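Local coordinates for protein ORF 37 (Human herpesvirus 8 type M, PDB 3POV) that processes viral DNA as an alkaline nuclease of the PD-(D/E)XK superfamily, with endonuclease and exonuclease activity on double-stranded and single-stranded DNA, at residues A[274-279]-A[363-368]; A[278-283]-A[311-316]. All coordinates share one frame; numbering follows the deposited sequence.

Contact 1. Residues A[274-279]-A[363-368]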
loop_
_atom_site.group_PDB
_atom_site.type_symbol
_atom_site.label_atom_id
_atom_site.label_comp_id
_atom_site.label_asym_id
_atom_site.label_seq_id
_atom_site.Cartn_x
_atom_site.Cartn_y
_atom_site.Cartn_z
ATOM N N PRO A 274 25.772 -9.493 -17.036
ATOM C CA PRO A 274 25.019 -9.044 -15.857
ATOM C C PRO A 274 25.926 -8.542 -14.740
ATOM O O PRO A 274 26.727 -9.308 -14.206
ATOM C CB PRO A 274 24.292 -10.313 -15.407
ATOM C CG PRO A 274 24.211 -11.157 -16.631
ATOM C CD PRO A 274 25.478 -10.895 -17.373
ATOM N N GLY A 275 25.797 -7.267 -14.388
ATOM C CA GLY A 275 26.638 -6.687 -13.359
ATOM C C GLY A 275 26.410 -5.205 -13.154
ATOM O O GLY A 275 25.716 -4.557 -13.934
ATOM N N LYS A 276 27.008 -4.669 -12.097
ATOM C CA LYS A 276 26.818 -3.272 -11.732
ATOM C C LYS A 276 27.138 -2.309 -12.868
ATOM O O LYS A 276 26.377 -1.379 -13.130
ATOM C CB LYS A 276 27.655 -2.929 -10.500
ATOM C CG LYS A 276 27.108 -3.514 -9.214
ATOM C CD LYS A 276 28.113 -3.396 -8.088
ATOM C CE LYS A 276 28.591 -1.967 -7.921
ATOM N NZ LYS A 276 29.635 -1.880 -6.866
ATOM N N LEU A 277 28.265 -2.535 -13.536
ATOM C CA LEU A 277 28.722 -1.637 -14.592
ATOM C C LEU A 277 27.752 -1.565 -15.766
ATOM O O LEU A 277 27.471 -0.482 -16.278
ATOM C CB LEU A 277 30.110 -2.049 -15.085
ATOM C CG LEU A 277 30.678 -1.239 -16.251
ATOM C CD1 LEU A 277 30.744 0.245 -15.911
ATOM C CD2 LEU A 277 32.049 -1.768 -16.639
ATOM N N ALA A 278 27.253 -2.720 -16.200
ATOM C CA ALA A 278 26.298 -2.771 -17.300
ATOM C C ALA A 278 24.912 -2.337 -16.832
ATOM O O ALA A 278 24.093 -1.881 -17.631
ATOM C CB ALA A 278 26.249 -4.164 -17.906
ATOM N N LEU A 279 24.652 -2.486 -15.538
ATOM C CA LEU A 279 23.390 -2.037 -14.965
ATOM C C LEU A 279 23.342 -0.511 -14.980
ATOM O O LEU A 279 22.310 0.092 -15.301
ATOM C CB LEU A 279 23.229 -2.549 -13.534
ATOM C CG LEU A 279 21.810 -2.935 -13.099
ATOM C CD1 LEU A 279 21.607 -2.650 -11.617
ATOM C CD2 LEU A 279 20.761 -2.216 -13.936
ATOM N N PHE A 363 22.466 -10.748 -9.258
ATOM C CA PHE A 363 23.612 -10.145 -8.594
ATOM C C PHE A 363 23.188 -9.036 -7.648
ATOM O O PHE A 363 22.111 -8.457 -7.788
ATOM C CB PHE A 363 24.632 -9.626 -9.611
ATOM C CG PHE A 363 24.073 -8.612 -10.574
ATOM C CD1 PHE A 363 24.295 -7.255 -10.385
ATOM C CD2 PHE A 363 23.331 -9.018 -11.670
ATOM C CE1 PHE A 363 23.784 -6.324 -11.276
ATOM C CE2 PHE A 363 22.813 -8.091 -12.561
ATOM C CZ PHE A 363 23.041 -6.742 -12.362
ATOM N N LYS A 364 24.041 -8.748 -6.676
ATOM C CA LYS A 364 23.765 -7.685 -5.732
ATOM C C LYS A 364 24.243 -6.352 -6.288
ATOM O O LYS A 364 25.106 -6.305 -7.167
ATOM C CB LYS A 364 24.427 -7.989 -4.389
ATOM C CG LYS A 364 24.086 -9.373 -3.846
ATOM C CD LYS A 364 24.159 -9.416 -2.329
ATOM C CE LYS A 364 22.882 -8.879 -1.695
ATOM N NZ LYS A 364 21.827 -9.926 -1.581
ATOM N N ALA A 365 23.664 -5.268 -5.785
ATOM C CA ALA A 365 24.072 -3.931 -6.190
ATOM C C ALA A 365 23.916 -2.953 -5.033
ATOM O O ALA A 365 22.911 -2.978 -4.323
ATOM C CB ALA A 365 23.265 -3.462 -7.400
ATOM N N ASN A 366 24.917 -2.099 -4.845
ATOM C CA ASN A 366 24.832 -1.025 -3.864
ATOM C C ASN A 366 23.886 0.081 -4.327
ATOM O O ASN A 366 24.295 1.220 -4.567
ATOM C CB ASN A 366 26.220 -0.461 -3.545
ATOM C CG ASN A 366 26.974 -0.027 -4.787
ATOM O OD1 ASN A 366 26.664 -0.457 -5.897
ATOM N ND2 ASN A 366 27.972 0.827 -4.604
ATOM N N LEU A 367 22.618 -0.284 -4.474
ATOM C CA LEU A 367 21.551 0.672 -4.719
ATOM C C LEU A 367 20.562 0.568 -3.562
ATOM O O LEU A 367 20.238 -0.527 -3.112
ATOM C CB LEU A 367 20.865 0.390 -6.059
ATOM C CG LEU A 367 21.759 0.570 -7.291
ATOM C CD1 LEU A 367 21.039 0.189 -8.578
ATOM C CD2 LEU A 367 22.268 2.000 -7.364
ATOM N N PHE A 368 20.092 1.705 -3.074
ATOM C CA PHE A 368 19.240 1.705 -1.895
ATOM C C PHE A 368 17.943 2.467 -2.128
ATOM O O PHE A 368 17.837 3.266 -3.056
ATOM C CB PHE A 368 19.998 2.280 -0.693
ATOM C CG PHE A 368 21.325 1.613 -0.439
ATOM C CD1 PHE A 368 21.387 0.359 0.151
ATOM C CD2 PHE A 368 22.510 2.239 -0.795
ATOM C CE1 PHE A 368 22.606 -0.258 0.378
ATOM C CE2 PHE A 368 23.731 1.629 -0.567
ATOM C CZ PHE A 368 23.780 0.379 0.020
#

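Contact 2. Residues A[278-283]-A[311-316]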
loop_
_atom_site.group_PDB
_atom_site.type_symbol
_atom_site.label_atom_id
_atom_site.label_comp_id
_atom_site.label_asym_id
_atom_site.label_seq_id
_atom_site.Cartn_x
_atom_site.Cartn_y
_atom_site.Cartn_z
ATOM N N ALA A 278 27.253 -2.720 -16.200
ATOM C CA ALA A 278 26.298 -2.771 -17.300
ATOM C C ALA A 278 24.912 -2.337 -16.832
ATOM O O ALA A 278 24.093 -1.881 -17.631
ATOM C CB ALA A 278 26.249 -4.164 -17.906
ATOM N N LEU A 279 24.652 -2.486 -15.538
ATOM C CA LEU A 279 23.390 -2.037 -14.965
ATOM C C LEU A 279 23.342 -0.511 -14.980
ATOM O O LEU A 279 22.310 0.092 -15.301
ATOM C CB LEU A 279 23.229 -2.549 -13.534
ATOM C CG LEU A 279 21.810 -2.935 -13.099
ATOM C CD1 LEU A 279 21.607 -2.650 -11.617
ATOM C CD2 LEU A 279 20.761 -2.216 -13.936
ATOM N N LYS A 280 24.470 0.102 -14.631
ATOM C CA LYS A 280 24.608 1.553 -14.648
ATOM C C LYS A 280 24.304 2.115 -16.030
ATOM O O LYS A 280 23.438 2.977 -16.185
ATOM C CB LYS A 280 26.019 1.952 -14.225
ATOM C CG LYS A 280 26.283 3.445 -14.257
ATOM C CD LYS A 280 27.717 3.750 -13.850
ATOM C CE LYS A 280 27.992 5.244 -13.861
ATOM N NZ LYS A 280 29.399 5.557 -13.489
ATOM N N ASP A 281 25.018 1.619 -17.034
ATOM C CA ASP A 281 24.809 2.054 -18.412
ATOM C C ASP A 281 23.340 1.968 -18.796
ATOM O O ASP A 281 22.784 2.898 -19.374
ATOM C CB ASP A 281 25.656 1.222 -19.373
ATOM C CG ASP A 281 27.136 1.522 -19.256
ATOM O OD1 ASP A 281 27.514 2.338 -18.388
ATOM O OD2 ASP A 281 27.923 0.942 -20.034
ATOM N N PHE A 282 22.717 0.843 -18.464
ATOM C CA PHE A 282 21.293 0.640 -18.717
ATOM C C PHE A 282 20.437 1.723 -18.050
ATOM O O PHE A 282 19.618 2.370 -18.703
ATOM C CB PHE A 282 20.870 -0.754 -18.244
ATOM C CG PHE A 282 19.440 -1.098 -18.556
ATOM C CD1 PHE A 282 19.052 -1.402 -19.854
ATOM C CD2 PHE A 282 18.484 -1.131 -17.551
ATOM C CE1 PHE A 282 17.737 -1.722 -20.144
ATOM C CE2 PHE A 282 17.169 -1.451 -17.834
ATOM C CZ PHE A 282 16.795 -1.747 -19.133
ATOM N N PHE A 283 20.637 1.923 -16.752
ATOM C CA PHE A 283 19.866 2.914 -16.005
ATOM C C PHE A 283 19.974 4.322 -16.587
ATOM O O PHE A 283 19.017 5.095 -16.534
ATOM C CB PHE A 283 20.292 2.931 -14.534
ATOM C CG PHE A 283 19.595 1.908 -13.690
ATOM C CD1 PHE A 283 18.237 1.694 -13.829
ATOM C CD2 PHE A 283 20.290 1.169 -12.751
ATOM C CE1 PHE A 283 17.581 0.758 -13.049
ATOM C CE2 PHE A 283 19.640 0.234 -11.966
ATOM C CZ PHE A 283 18.282 0.029 -12.117
ATOM N N GLN A 311 30.548 6.703 -5.464
ATOM C CA GLN A 311 30.856 7.550 -6.610
ATOM C C GLN A 311 30.931 6.773 -7.928
ATOM O O GLN A 311 30.817 7.358 -9.006
ATOM C CB GLN A 311 32.155 8.314 -6.366
ATOM C CG GLN A 311 32.098 9.754 -6.822
ATOM C CD GLN A 311 33.209 10.094 -7.783
ATOM O OE1 GLN A 311 33.208 9.650 -8.932
ATOM N NE2 GLN A 311 34.173 10.883 -7.318
ATOM N N GLU A 312 31.115 5.459 -7.839
ATOM C CA GLU A 312 31.117 4.601 -9.019
ATOM C C GLU A 312 29.791 4.689 -9.768
ATOM O O GLU A 312 29.679 4.258 -10.916
ATOM C CB GLU A 312 31.387 3.150 -8.623
ATOM C CG GLU A 312 30.478 2.643 -7.523
ATOM C CD GLU A 312 30.435 1.134 -7.459
ATOM O OE1 GLU A 312 30.562 0.485 -8.521
ATOM O OE2 GLU A 312 30.258 0.598 -6.348
ATOM N N TRP A 313 28.784 5.249 -9.113
ATOM C CA TRP A 313 27.482 5.368 -9.737
ATOM C C TRP A 313 27.250 6.767 -10.309
ATOM O O TRP A 313 26.234 7.019 -10.962
ATOM C CB TRP A 313 26.384 4.977 -8.751
ATOM C CG TRP A 313 26.278 3.504 -8.549
ATOM C CD1 TRP A 313 26.878 2.757 -7.580
ATOM C CD2 TRP A 313 25.524 2.593 -9.354
ATOM N NE1 TRP A 313 26.530 1.436 -7.726
ATOM C CE2 TRP A 313 25.704 1.308 -8.812
ATOM C CE3 TRP A 313 24.714 2.743 -10.480
ATOM C CZ2 TRP A 313 25.106 0.178 -9.357
ATOM C CZ3 TRP A 313 24.116 1.627 -11.016
ATOM C CH2 TRP A 313 24.314 0.358 -10.457
ATOM N N GLU A 314 28.198 7.670 -10.074
ATOM C CA GLU A 314 28.146 8.998 -10.680
ATOM C C GLU A 314 28.465 8.948 -12.173
ATOM O O GLU A 314 29.340 8.205 -12.610
ATOM C CB GLU A 314 29.108 9.953 -9.986
ATOM C CG GLU A 314 29.051 11.360 -10.532
ATOM C CD GLU A 314 30.029 12.278 -9.842
ATOM O OE1 GLU A 314 30.873 11.768 -9.074
ATOM O OE2 GLU A 314 29.950 13.508 -10.057
ATOM N N ALA A 315 27.744 9.743 -12.951
ATOM C CA ALA A 315 27.941 9.782 -14.391
ATOM C C ALA A 315 28.578 11.102 -14.813
ATOM O O ALA A 315 29.753 11.145 -15.186
ATOM C CB ALA A 315 26.626 9.575 -15.102
ATOM N N CYS A 316 27.803 12.180 -14.754
ATOM C CA CYS A 316 28.341 13.502 -15.043
ATOM C C CYS A 316 28.076 14.443 -13.873
ATOM O O CYS A 316 26.952 14.543 -13.387
ATOM C CB CYS A 316 27.758 14.063 -16.343
ATOM S SG CYS A 316 26.452 15.294 -16.124
#

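Contact 1. Residues A[274-279]-A[363-368]
Phe363 meets Gly275 because a chi1 of 58° sets its CG between its own backbone N and carbonyl carbon, swinging the ring off the strand and onto the backbone that leads into helix 276-283. A second torsion of the same kind, chi1 54° in Asn366, brings that amide back beside Lys276.

At the first point a ring lies against bare backbone. Gly275 CA stands 3.8 Å from the centroid of the Phe363 ring and 19° off its normal, a CH-pi contact over the face, while Gly275 C comes within 3.4 Å of Phe363 CE1. Gly275 N and the carbonyl carbon of Pro274 lie over the same face, displaced toward the rim, and Pro274 CB reaches Phe363 CE2 at 3.9 Å. The aromatic face thus packs on the N-cap residue of the helix, whose carbonyl oxygen already accepts the helical bond from Leu279 N. Leu279 arrives at the ring's edge, its CG 4.1 Å from Phe363 CZ, and its CD1 goes on to Leu367 CD1.

The second point is a lysine crossing an amide. Lys276 bends at chi3 and crosses Asn366 at about a right angle, with Lys276 CE 3.2 Å from Asn366 OD1. The ammonium is not hydrogen-bonded to that oxygen: it forms a salt bridge with Glu312, while Asn366 OD1 accepts a bond from Trp313 NE1.

Asn366 centres an inverse gamma turn, closed by a weak bond from Leu367 N to Ala365 O, where strand 359-369 is interrupted. Phe363 pairs through its backbone with Val344, and Leu279 and Ala365 also touch that valine, so the start of helix 276-283 rests against neighbouring strands 342-347 and 359-369 of the mixed sheet.

Contact 2. Residues A[278-283]-A[311-316]
Lys280 reaches out from helix 276-283 past Trp313 to the loop that follows strand 306-308, a single lysine bonded to two loop carbonyls where a short 3-10 segment, 311-313, lies against the helix at the flank of the mixed sheet of the PD-(D/E)XK nuclease fold. The lysine side chain is fully extended, with chi1 178° and every later torsion close to 180°. Lys280 CB packs 3.7 Å from Trp313 CZ3, and CG continues past CE3 of the same indole, the two side chains running by each other in opposite directions. Lys280 CD then comes up to Glu312 O at 3.6 Å, and CE lies about equally near the carbonyl oxygens of Glu312 and Glu314. At the tip, NZ donates to both of these oxygens, one before Trp313 and one after it, and so grips the backbone on both sides of the tryptophan.

Hydrophobic contacts frame the indole. Leu279 CD1 sits at its edge, 4.2 Å from Trp313 CH2, while Trp313 CZ3 approaches the edge of the Phe283 ring at CD2. The carbonyl oxygen of Trp313 is hydrogen-bonded to Tyr284 OH, just beyond the helix.

Lys280 NZ lies 2.9 Å from Glu312 O and 2.8 Å from Glu314 O, in each case about 45° out of the carbonyl plane.

Overall arrangement
Followed from the N terminus, the chain first enters these contacts at 274-283, on helix 276-283, which serves both; they share Ala278 and Leu279. Contact 2 closes the shorter loop, returning at 311-316 after the edge strand 291-293 and its neighbour 306-308; contact 1 encloses that loop in a longer one, passing helix 328-335 and strand 342-347 before 363-368. The loops are therefore nested. The centres of the two contacts lie about 9 Å apart, and the two late segments also touch each other directly: Leu367 CD1 packs on Trp313 CH2 at 3.8 Å. One short helix thus ties the loop beyond strand 306-308 to strand 359-369 of the mixed sheet, away from the magnesium site.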